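Local coordinates for RNA-binding protein RMD9, mitochondrial (Saccharomyces cerevisiae S288C, PDB 7A9X) that binds a dodecameric RNA element in the 3'-UTRs of mitochondrial mRNAs and takes part in the processing or stability of those transcripts, at residues 398-410 / 427-441. Numbering follows the deposited sequence.
Sequences KIDEPFFNVMLTR and YTLYHIPRTIISYRI. With nucleotides of chain B.
Glu401 reaches across from near the start of helix 401-410 and sets its carboxylate against the start of helix 436-441. Its CG leaves anti to the backbone N (chi1 -156°), and the extended chain passes the Tyr427 ring to end beside Thr435. There Glu401 OE2 accepts from Thr435 N at 2.7 Å in a nearly straight bond, the donor coming from above the carboxylate plane. Arg434 adds a weak, long salt bridge through NE to OE2; its guanidinium lies over the Tyr427 ring and grips Ser438 OG side-on with NE and NH1. This buried carboxylate thus ties helix 401-410 to the start of helix 436-445, probably around the boundary between repeats PPR7 and PPR8, the two helices running nearly parallel (16°) as in a pentatricopeptide-repeat solenoid, where such helices line the RNA groove. Asn405, one turn beyond Glu401, joins this network to the RNA. Asn405 OD1 is met in the carbonyl plane by Tyr427 OH at 2.6 Å. Asn405 ND2 donates to Glu401 OE1 at 2.9 Å. The same Asn405 ND2 reaches O2 of U10 of chain B at 3.1 Å. With both ends of the amide engaged, its flip is fixed, and a leucine here would probably leave the uracil O2 and Glu401 OE1 without this donor and Tyr427 OH without its acceptor. Tyr427 also receives the edge of the Phe404 ring on its face, with planes 66° apart. The more solvent-facing side holds exposed Pro433 and partly exposed Tyr430, where Phe404 CE2 comes no closer than 4.2 Å to Tyr430 CD2. Ile399 CD1 nevertheless sits over one face of the Tyr430 ring, 3.7 Å from the centroid. At the RNA side, Ile441 CD1 lies 3.3 Å from Thr409 OG1, and Arg410 NH2 donates to OP1 of U11 of chain B.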
# COMPACT_ATOMS: atom_id res chain seq x y z
N LYS A 398 -11.70 20.56 0.98
CA LYS A 398 -11.50 20.64 2.42
C LYS A 398 -10.31 19.79 2.82
O LYS A 398 -10.12 18.68 2.31
CB LYS A 398 -12.76 20.17 3.16
CG LYS A 398 -13.92 21.16 3.11
CD LYS A 398 -15.10 20.66 3.94
CE LYS A 398 -16.25 21.65 3.91
NZ LYS A 398 -17.39 21.21 4.76
N ILE A 399 -9.49 20.32 3.72
CA ILE A 399 -8.25 19.64 4.08
C ILE A 399 -8.57 18.40 4.90
O ILE A 399 -9.39 18.43 5.83
CB ILE A 399 -7.31 20.59 4.85
CG1 ILE A 399 -6.95 21.79 3.97
CG2 ILE A 399 -6.05 19.85 5.27
CD1 ILE A 399 -5.96 22.73 4.62
N ASP A 400 -7.95 17.28 4.53
CA ASP A 400 -8.04 16.05 5.28
C ASP A 400 -6.90 15.98 6.30
O ASP A 400 -5.88 16.66 6.17
CB ASP A 400 -7.98 14.85 4.34
CG ASP A 400 -6.94 15.02 3.26
OD1 ASP A 400 -7.11 15.90 2.40
OD2 ASP A 400 -5.93 14.28 3.28
N GLU A 401 -7.08 15.13 7.31
CA GLU A 401 -6.09 15.04 8.37
C GLU A 401 -4.75 14.47 7.89
O GLU A 401 -3.70 14.97 8.32
CB GLU A 401 -6.61 14.19 9.53
CG GLU A 401 -5.92 14.52 10.84
CD GLU A 401 -5.98 13.38 11.83
OE1 GLU A 401 -5.81 12.22 11.42
OE2 GLU A 401 -6.20 13.66 13.03
N PRO A 402 -4.72 13.44 7.04
CA PRO A 402 -3.41 12.94 6.58
C PRO A 402 -2.56 13.99 5.89
O PRO A 402 -1.33 13.91 5.95
CB PRO A 402 -3.79 11.80 5.63
CG PRO A 402 -5.08 11.31 6.15
CD PRO A 402 -5.81 12.54 6.59
N PHE A 403 -3.18 14.98 5.24
CA PHE A 403 -2.42 16.07 4.63
C PHE A 403 -1.50 16.74 5.64
O PHE A 403 -0.30 16.91 5.38
CB PHE A 403 -3.38 17.09 4.00
CG PHE A 403 -2.69 18.31 3.45
CD1 PHE A 403 -2.07 18.27 2.21
CD2 PHE A 403 -2.68 19.50 4.17
CE1 PHE A 403 -1.45 19.39 1.70
CE2 PHE A 403 -2.06 20.62 3.66
CZ PHE A 403 -1.44 20.57 2.42
N PHE A 404 -2.04 17.12 6.80
CA PHE A 404 -1.22 17.73 7.84
C PHE A 404 -0.43 16.70 8.64
O PHE A 404 0.63 17.05 9.18
CB PHE A 404 -2.10 18.56 8.77
CG PHE A 404 -2.39 19.95 8.26
CD1 PHE A 404 -1.35 20.85 8.05
CD2 PHE A 404 -3.69 20.36 8.01
CE1 PHE A 404 -1.60 22.13 7.58
CE2 PHE A 404 -3.95 21.64 7.54
CZ PHE A 404 -2.91 22.53 7.33
N ASN A 405 -0.90 15.46 8.72
CA ASN A 405 -0.14 14.42 9.42
C ASN A 405 1.18 14.13 8.72
O ASN A 405 2.23 14.06 9.38
CB ASN A 405 -0.97 13.14 9.55
CG ASN A 405 -2.19 13.32 10.45
OD1 ASN A 405 -2.25 14.24 11.26
ND2 ASN A 405 -3.16 12.43 10.30
N VAL A 406 1.15 13.97 7.40
CA VAL A 406 2.38 13.75 6.64
C VAL A 406 3.31 14.96 6.77
O VAL A 406 4.51 14.81 7.00
CB VAL A 406 2.06 13.44 5.17
CG1 VAL A 406 3.34 13.32 4.36
CG2 VAL A 406 1.24 12.18 5.05
N MET A 407 2.75 16.16 6.61
CA MET A 407 3.55 17.37 6.73
C MET A 407 4.24 17.45 8.08
O MET A 407 5.45 17.71 8.15
CB MET A 407 2.66 18.60 6.51
CG MET A 407 3.40 19.92 6.41
SD MET A 407 2.30 21.34 6.44
CE MET A 407 1.18 20.94 5.10
N LEU A 408 3.50 17.21 9.17
CA LEU A 408 4.08 17.29 10.50
C LEU A 408 5.13 16.21 10.73
O LEU A 408 6.18 16.47 11.33
CB LEU A 408 2.98 17.20 11.56
CG LEU A 408 3.43 17.25 13.01
CD1 LEU A 408 4.18 18.54 13.30
CD2 LEU A 408 2.24 17.11 13.94
N THR A 409 4.86 14.99 10.26
CA THR A 409 5.82 13.90 10.43
C THR A 409 7.16 14.24 9.79
O THR A 409 8.21 14.19 10.43
CB THR A 409 5.26 12.61 9.83
OG1 THR A 409 3.99 12.30 10.43
CG2 THR A 409 6.23 11.46 10.07
N ARG A 410 7.13 14.60 8.50
CA ARG A 410 8.36 14.89 7.77
C ARG A 410 9.02 16.18 8.23
O ARG A 410 10.22 16.35 8.01
CB ARG A 410 8.06 14.96 6.27
CG ARG A 410 7.39 13.71 5.72
CD ARG A 410 8.32 12.51 5.74
NE ARG A 410 7.70 11.32 5.18
CZ ARG A 410 7.28 10.28 5.90
NH1 ARG A 410 6.71 9.24 5.31
NH2 ARG A 410 7.43 10.28 7.22
N TYR A 427 -5.14 22.23 12.57
CA TYR A 427 -6.18 21.21 12.70
C TYR A 427 -7.52 21.84 13.08
O TYR A 427 -8.56 21.48 12.52
CB TYR A 427 -5.78 20.16 13.74
CG TYR A 427 -4.68 19.22 13.30
CD1 TYR A 427 -4.89 18.33 12.25
CD2 TYR A 427 -3.45 19.20 13.94
CE1 TYR A 427 -3.89 17.46 11.85
CE2 TYR A 427 -2.45 18.33 13.55
CZ TYR A 427 -2.67 17.46 12.50
OH TYR A 427 -1.68 16.60 12.11
N THR A 428 -7.50 22.77 14.03
CA THR A 428 -8.72 23.43 14.46
C THR A 428 -9.14 24.53 13.50
O THR A 428 -10.34 24.76 13.30
CB THR A 428 -8.53 24.01 15.87
OG1 THR A 428 -7.97 23.01 16.73
CG2 THR A 428 -9.86 24.47 16.45
N LEU A 429 -8.17 25.22 12.88
CA LEU A 429 -8.49 26.33 11.98
C LEU A 429 -9.28 25.84 10.77
O LEU A 429 -10.29 26.45 10.40
CB LEU A 429 -7.21 27.04 11.54
CG LEU A 429 -6.93 28.40 12.18
CD1 LEU A 429 -6.81 28.27 13.69
CD2 LEU A 429 -5.68 29.01 11.58
N TYR A 430 -8.84 24.76 10.15
CA TYR A 430 -9.51 24.21 8.98
C TYR A 430 -10.58 23.18 9.33
O TYR A 430 -11.12 22.54 8.42
CB TYR A 430 -8.47 23.61 8.02
CG TYR A 430 -7.56 24.65 7.41
CD1 TYR A 430 -7.91 25.29 6.23
CD2 TYR A 430 -6.36 25.00 8.02
CE1 TYR A 430 -7.08 26.25 5.67
CE2 TYR A 430 -5.53 25.95 7.47
CZ TYR A 430 -5.90 26.58 6.29
OH TYR A 430 -5.08 27.53 5.74
N HIS A 431 -10.90 23.03 10.61
CA HIS A 431 -11.96 22.14 11.09
C HIS A 431 -11.79 20.73 10.52
O HIS A 431 -12.62 20.21 9.77
CB HIS A 431 -13.33 22.71 10.75
CG HIS A 431 -13.54 24.11 11.24
ND1 HIS A 431 -13.47 25.21 10.40
CD2 HIS A 431 -13.80 24.60 12.48
CE1 HIS A 431 -13.69 26.31 11.11
NE2 HIS A 431 -13.89 25.96 12.37
N ILE A 432 -10.68 20.11 10.91
CA ILE A 432 -10.30 18.80 10.40
C ILE A 432 -10.95 17.70 11.22
O ILE A 432 -10.84 17.71 12.46
CB ILE A 432 -8.77 18.63 10.39
CG1 ILE A 432 -8.10 19.85 9.76
CG2 ILE A 432 -8.39 17.38 9.63
CD1 ILE A 432 -8.44 20.04 8.32
N PRO A 433 -11.63 16.74 10.60
CA PRO A 433 -12.04 15.53 11.33
C PRO A 433 -10.83 14.80 11.89
O PRO A 433 -10.00 14.30 11.13
CB PRO A 433 -12.77 14.70 10.26
CG PRO A 433 -13.20 15.70 9.23
CD PRO A 433 -12.13 16.75 9.21
N ARG A 434 -10.72 14.74 13.21
CA ARG A 434 -9.50 14.26 13.85
C ARG A 434 -9.52 12.75 14.02
O ARG A 434 -10.56 12.15 14.30
CB ARG A 434 -9.32 14.94 15.21
CG ARG A 434 -9.27 16.46 15.14
CD ARG A 434 -8.07 16.94 14.34
NE ARG A 434 -6.81 16.50 14.92
CZ ARG A 434 -6.16 17.14 15.89
NH1 ARG A 434 -5.02 16.66 16.36
NH2 ARG A 434 -6.66 18.28 16.38
N THR A 435 -8.35 12.14 13.82
CA THR A 435 -8.10 10.74 14.15
C THR A 435 -7.00 10.68 15.20
O THR A 435 -6.40 11.69 15.57
CB THR A 435 -7.70 9.92 12.92
OG1 THR A 435 -6.34 10.22 12.57
CG2 THR A 435 -8.61 10.24 11.74
N ILE A 436 -6.72 9.46 15.68
CA ILE A 436 -5.65 9.28 16.65
C ILE A 436 -4.27 9.44 16.05
O ILE A 436 -3.29 9.55 16.79
CB ILE A 436 -5.76 7.90 17.33
CG1 ILE A 436 -5.51 6.78 16.31
CG2 ILE A 436 -7.12 7.73 17.99
CD1 ILE A 436 -5.53 5.39 16.92
N ILE A 437 -4.16 9.46 14.71
CA ILE A 437 -2.85 9.58 14.07
C ILE A 437 -2.20 10.91 14.43
O ILE A 437 -1.01 10.96 14.76
CB ILE A 437 -2.98 9.41 12.55
CG1 ILE A 437 -3.80 8.16 12.20
CG2 ILE A 437 -1.60 9.35 11.90
CD1 ILE A 437 -3.19 6.87 12.65
N SER A 438 -2.96 12.00 14.35
CA SER A 438 -2.41 13.32 14.64
C SER A 438 -1.88 13.40 16.06
O SER A 438 -0.76 13.86 16.30
CB SER A 438 -3.48 14.39 14.40
OG SER A 438 -4.62 14.15 15.21
N TYR A 439 -2.68 12.94 17.03
CA TYR A 439 -2.25 12.99 18.42
C TYR A 439 -1.02 12.12 18.66
O TYR A 439 -0.18 12.46 19.50
CB TYR A 439 -3.40 12.57 19.34
CG TYR A 439 -4.63 13.44 19.21
CD1 TYR A 439 -5.60 13.18 18.24
CD2 TYR A 439 -4.83 14.53 20.05
CE1 TYR A 439 -6.72 13.98 18.11
CE2 TYR A 439 -5.95 15.33 19.92
CZ TYR A 439 -6.90 15.05 18.95
OH TYR A 439 -8.01 15.84 18.83
N ARG A 440 -0.89 11.01 17.93
CA ARG A 440 0.33 10.22 18.00
C ARG A 440 1.53 11.00 17.47
O ARG A 440 2.59 11.02 18.09
CB ARG A 440 0.16 8.91 17.24
CG ARG A 440 -0.65 7.86 17.96
CD ARG A 440 -0.92 6.65 17.08
NE ARG A 440 -1.65 5.61 17.80
CZ ARG A 440 -2.14 4.52 17.23
NH1 ARG A 440 -1.99 4.32 15.93
NH2 ARG A 440 -2.79 3.63 17.97
N ILE A 441 1.36 11.67 16.32
CA ILE A 441 2.46 12.40 15.71
C ILE A 441 2.83 13.62 16.54
O ILE A 441 4.01 13.96 16.69
CB ILE A 441 2.12 12.78 14.26
CG1 ILE A 441 1.84 11.52 13.44
CG2 ILE A 441 3.24 13.58 13.64
CD1 ILE A 441 1.19 11.79 12.11
P U B 10 2.28 5.06 5.09
OP1 U B 10 3.76 4.90 5.04
OP2 U B 10 1.46 4.04 5.80
O5' U B 10 1.96 6.48 5.73
C5' U B 10 2.76 7.62 5.42
C4' U B 10 2.36 8.80 6.27
O4' U B 10 0.95 9.08 6.07
C3' U B 10 2.49 8.60 7.78
O3' U B 10 3.80 8.91 8.24
C2' U B 10 1.42 9.52 8.36
O2' U B 10 1.91 10.85 8.49
C1' U B 10 0.35 9.49 7.27
N1 U B 10 -0.77 8.57 7.58
C2 U B 10 -1.91 9.11 8.13
O2 U B 10 -2.03 10.30 8.37
N3 U B 10 -2.92 8.20 8.39
C4 U B 10 -2.89 6.85 8.15
O4 U B 10 -3.87 6.16 8.43
C5 U B 10 -1.67 6.36 7.58
C6 U B 10 -0.68 7.22 7.31
P U B 11 4.73 7.76 8.89
OP1 U B 11 6.12 8.29 8.97
OP2 U B 11 4.47 6.50 8.16
O5' U B 11 4.16 7.60 10.37
C5' U B 11 4.31 8.64 11.33
C4' U B 11 3.56 8.33 12.60
O4' U B 11 2.13 8.36 12.34
C3' U B 11 3.80 6.95 13.19
O3' U B 11 5.00 6.87 13.93
C2' U B 11 2.54 6.74 14.03
O2' U B 11 2.61 7.46 15.24
C1' U B 11 1.48 7.39 13.14
N1 U B 11 0.82 6.41 12.25
C2 U B 11 -0.11 5.56 12.79
O2 U B 11 -0.43 5.57 13.97
N3 U B 11 -0.68 4.68 11.90
C4 U B 11 -0.41 4.58 10.55
O4 U B 11 -1.00 3.73 9.88
C5 U B 11 0.58 5.49 10.07
C6 U B 11 1.14 6.36 10.91